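Local coordinates for Uly1 (Catenovulum maritimum, PDB 7DRQ), which is an ulvan lyase of polysaccharide lyase family 24, probably cleaving the marine algal polysaccharide ulvan, and binds calcium ions, at residues 63-68 with 93-98. Residues are numbered along the deposited sequence; the frame is centred on the assembly and turned at random.
Sequences TWYRGG and HQHTGF
Y65 meets the 93-98 segment through one residue, H95. Two places earlier, H93 hydrogen-bonds through NE2 to OD2 of D127, the acidic residue that also receives H95, so both histidines converge on one carboxylate.

At H95 the chain leaves the short strand 93-94, and its CB lies over one face of the Y65 ring, 3.6 Å from Y65 CE1. This is a CH-pi contact, with H95 CB 4.0 Å from the ring centroid and 27° off its normal. With CG anti to the backbone N (chi1 -180°), the H95 imidazole lies beside its own carbonyl carbon; the two side chains cross at about a right angle, their ring planes 49° apart. A histidine suits this place because its ND1, 4.0 Å from Y65 CZ, can hydrogen-bond to D127 OD1 while CB rests against the tyrosine. Tyrosine suits the facing position equally well: its flat face takes the CB of H95, and its buried OH bonds to the carbonyl of N109. A leucine in place of Y65 would probably leave that carbonyl without its mate and cost H95 CB the aromatic face beneath it.

Further on, the backbone N of G97 sits 3.4 Å above the centre of the H95 ring; with phi at 71°, a side chain there would be strained, which suits glycine.

In this beta-propeller-like fold, Y65 lies on strand 59-65 and its side chain touches V74 of strand 73-80 and L15 of strand 3-15, whereas F98 reaches helix 24-29.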
loop_
_atom_site.group_PDB
_atom_site.type_symbol
_atom_site.label_atom_id
_atom_site.label_comp_id
_atom_site.label_asym_id
_atom_site.label_seq_id
_atom_site.Cartn_x
_atom_site.Cartn_y
_atom_site.Cartn_z
ATOM N N THR A 63 -0.581 12.137 -3.352
ATOM C CA THR A 63 -0.395 11.826 -4.759
ATOM C C THR A 63 -1.721 11.419 -5.386
ATOM O O THR A 63 -2.649 10.984 -4.706
ATOM C CB THR A 63 0.620 10.700 -4.960
ATOM O OG1 THR A 63 0.091 9.481 -4.428
ATOM C CG2 THR A 63 1.952 11.031 -4.270
ATOM N N TRP A 64 -1.781 11.545 -6.708
ATOM C CA TRP A 64 -2.951 11.179 -7.493
ATOM C C TRP A 64 -2.583 11.281 -8.964
ATOM O O TRP A 64 -1.689 12.045 -9.335
ATOM C CB TRP A 64 -4.160 12.079 -7.168
ATOM C CG TRP A 64 -3.887 13.580 -7.170
ATOM C CD1 TRP A 64 -3.165 14.288 -6.245
ATOM C CD2 TRP A 64 -4.370 14.543 -8.113
ATOM N NE1 TRP A 64 -3.166 15.630 -6.563
ATOM C CE2 TRP A 64 -3.891 15.812 -7.706
ATOM C CE3 TRP A 64 -5.155 14.462 -9.268
ATOM C CZ2 TRP A 64 -4.162 16.972 -8.417
ATOM C CZ3 TRP A 64 -5.432 15.622 -9.966
ATOM C CH2 TRP A 64 -4.942 16.862 -9.540
ATOM N N TYR A 65 -3.259 10.488 -9.786
ATOM C CA TYR A 65 -3.285 10.713 -11.226
ATOM C C TYR A 65 -4.415 11.677 -11.556
ATOM O O TYR A 65 -5.490 11.608 -10.952
ATOM C CB TYR A 65 -3.519 9.405 -11.980
ATOM C CG TYR A 65 -2.392 8.417 -11.906
ATOM C CD1 TYR A 65 -1.268 8.553 -12.720
ATOM C CD2 TYR A 65 -2.457 7.330 -11.037
ATOM C CE1 TYR A 65 -0.237 7.639 -12.659
ATOM C CE2 TYR A 65 -1.428 6.417 -10.971
ATOM C CZ TYR A 65 -0.330 6.572 -11.786
ATOM O OH TYR A 65 0.674 5.646 -11.703
ATOM N N ARG A 66 -4.182 12.554 -12.534
ATOM C CA ARG A 66 -5.168 13.542 -12.961
ATOM C C ARG A 66 -5.963 13.039 -14.166
ATOM O O ARG A 66 -5.401 12.445 -15.090
ATOM C CB ARG A 66 -4.476 14.864 -13.308
ATOM C CG ARG A 66 -5.457 15.975 -13.702
ATOM C CD ARG A 66 -4.722 17.288 -13.960
ATOM N NE ARG A 66 -3.877 17.150 -15.139
ATOM C CZ ARG A 66 -2.877 17.960 -15.454
ATOM N NH1 ARG A 66 -2.589 18.997 -14.678
ATOM N NH2 ARG A 66 -2.169 17.722 -16.550
ATOM N N GLY A 67 -7.288 13.281 -14.159
ATOM C CA GLY A 67 -8.118 12.881 -15.279
ATOM C C GLY A 67 -8.180 13.959 -16.356
ATOM O O GLY A 67 -7.685 15.072 -16.178
ATOM N N GLY A 68 -8.787 13.610 -17.490
ATOM C CA GLY A 68 -9.346 12.287 -17.732
ATOM C C GLY A 68 -8.445 11.319 -18.482
ATOM O O GLY A 68 -7.222 11.337 -18.310
ATOM N N HIS A 93 5.192 12.117 -16.456
ATOM C CA HIS A 93 4.734 10.748 -16.666
ATOM C C HIS A 93 3.212 10.646 -16.620
ATOM O O HIS A 93 2.560 11.262 -15.776
ATOM C CB HIS A 93 5.304 9.816 -15.611
ATOM C CG HIS A 93 4.969 8.377 -15.857
ATOM N ND1 HIS A 93 5.582 7.635 -16.844
ATOM C CD2 HIS A 93 4.075 7.551 -15.264
ATOM C CE1 HIS A 93 5.096 6.406 -16.835
ATOM N NE2 HIS A 93 4.175 6.329 -15.891
ATOM N N GLN A 94 2.654 9.807 -17.495
ATOM C CA GLN A 94 1.222 9.537 -17.535
ATOM C C GLN A 94 0.991 8.058 -17.276
ATOM O O GLN A 94 1.771 7.222 -17.728
ATOM C CB GLN A 94 0.598 9.920 -18.889
ATOM C CG GLN A 94 0.744 11.396 -19.253
ATOM C CD GLN A 94 0.609 11.628 -20.740
ATOM O OE1 GLN A 94 1.556 11.408 -21.501
ATOM N NE2 GLN A 94 -0.576 12.053 -21.167
ATOM N N HIS A 95 -0.079 7.745 -16.535
ATOM C CA HIS A 95 -0.442 6.356 -16.249
ATOM C C HIS A 95 -0.408 5.522 -17.525
ATOM O O HIS A 95 -1.058 5.868 -18.517
ATOM C CB HIS A 95 -1.843 6.331 -15.619
ATOM C CG HIS A 95 -2.342 4.961 -15.270
ATOM N ND1 HIS A 95 -1.584 4.038 -14.577
ATOM C CD2 HIS A 95 -3.542 4.370 -15.495
ATOM C CE1 HIS A 95 -2.291 2.932 -14.404
ATOM N NE2 HIS A 95 -3.481 3.107 -14.954
ATOM N N THR A 96 0.365 4.429 -17.513
ATOM C CA THR A 96 0.496 3.589 -18.697
ATOM C C THR A 96 -0.495 2.431 -18.708
ATOM O O THR A 96 -0.458 1.610 -19.626
ATOM C CB THR A 96 1.941 3.072 -18.834
ATOM O OG1 THR A 96 2.331 2.351 -17.655
ATOM C CG2 THR A 96 2.889 4.242 -19.047
ATOM N N GLY A 97 -1.391 2.358 -17.726
ATOM C CA GLY A 97 -2.485 1.409 -17.787
ATOM C C GLY A 97 -2.022 -0.021 -17.594
ATOM O O GLY A 97 -1.034 -0.307 -16.901
ATOM N N PHE A 98 -2.740 -0.936 -18.238
ATOM C CA PHE A 98 -2.402 -2.350 -18.151
ATOM C C PHE A 98 -1.317 -2.667 -19.174
ATOM O O PHE A 98 -1.587 -2.696 -20.380
ATOM C CB PHE A 98 -3.628 -3.228 -18.381
ATOM C CG PHE A 98 -3.359 -4.688 -18.123
ATOM C CD1 PHE A 98 -3.477 -5.206 -16.840
ATOM C CD2 PHE A 98 -2.955 -5.531 -19.149
ATOM C CE1 PHE A 98 -3.218 -6.547 -16.584
ATOM C CE2 PHE A 98 -2.683 -6.877 -18.902
ATOM C CZ PHE A 98 -2.812 -7.384 -17.621
#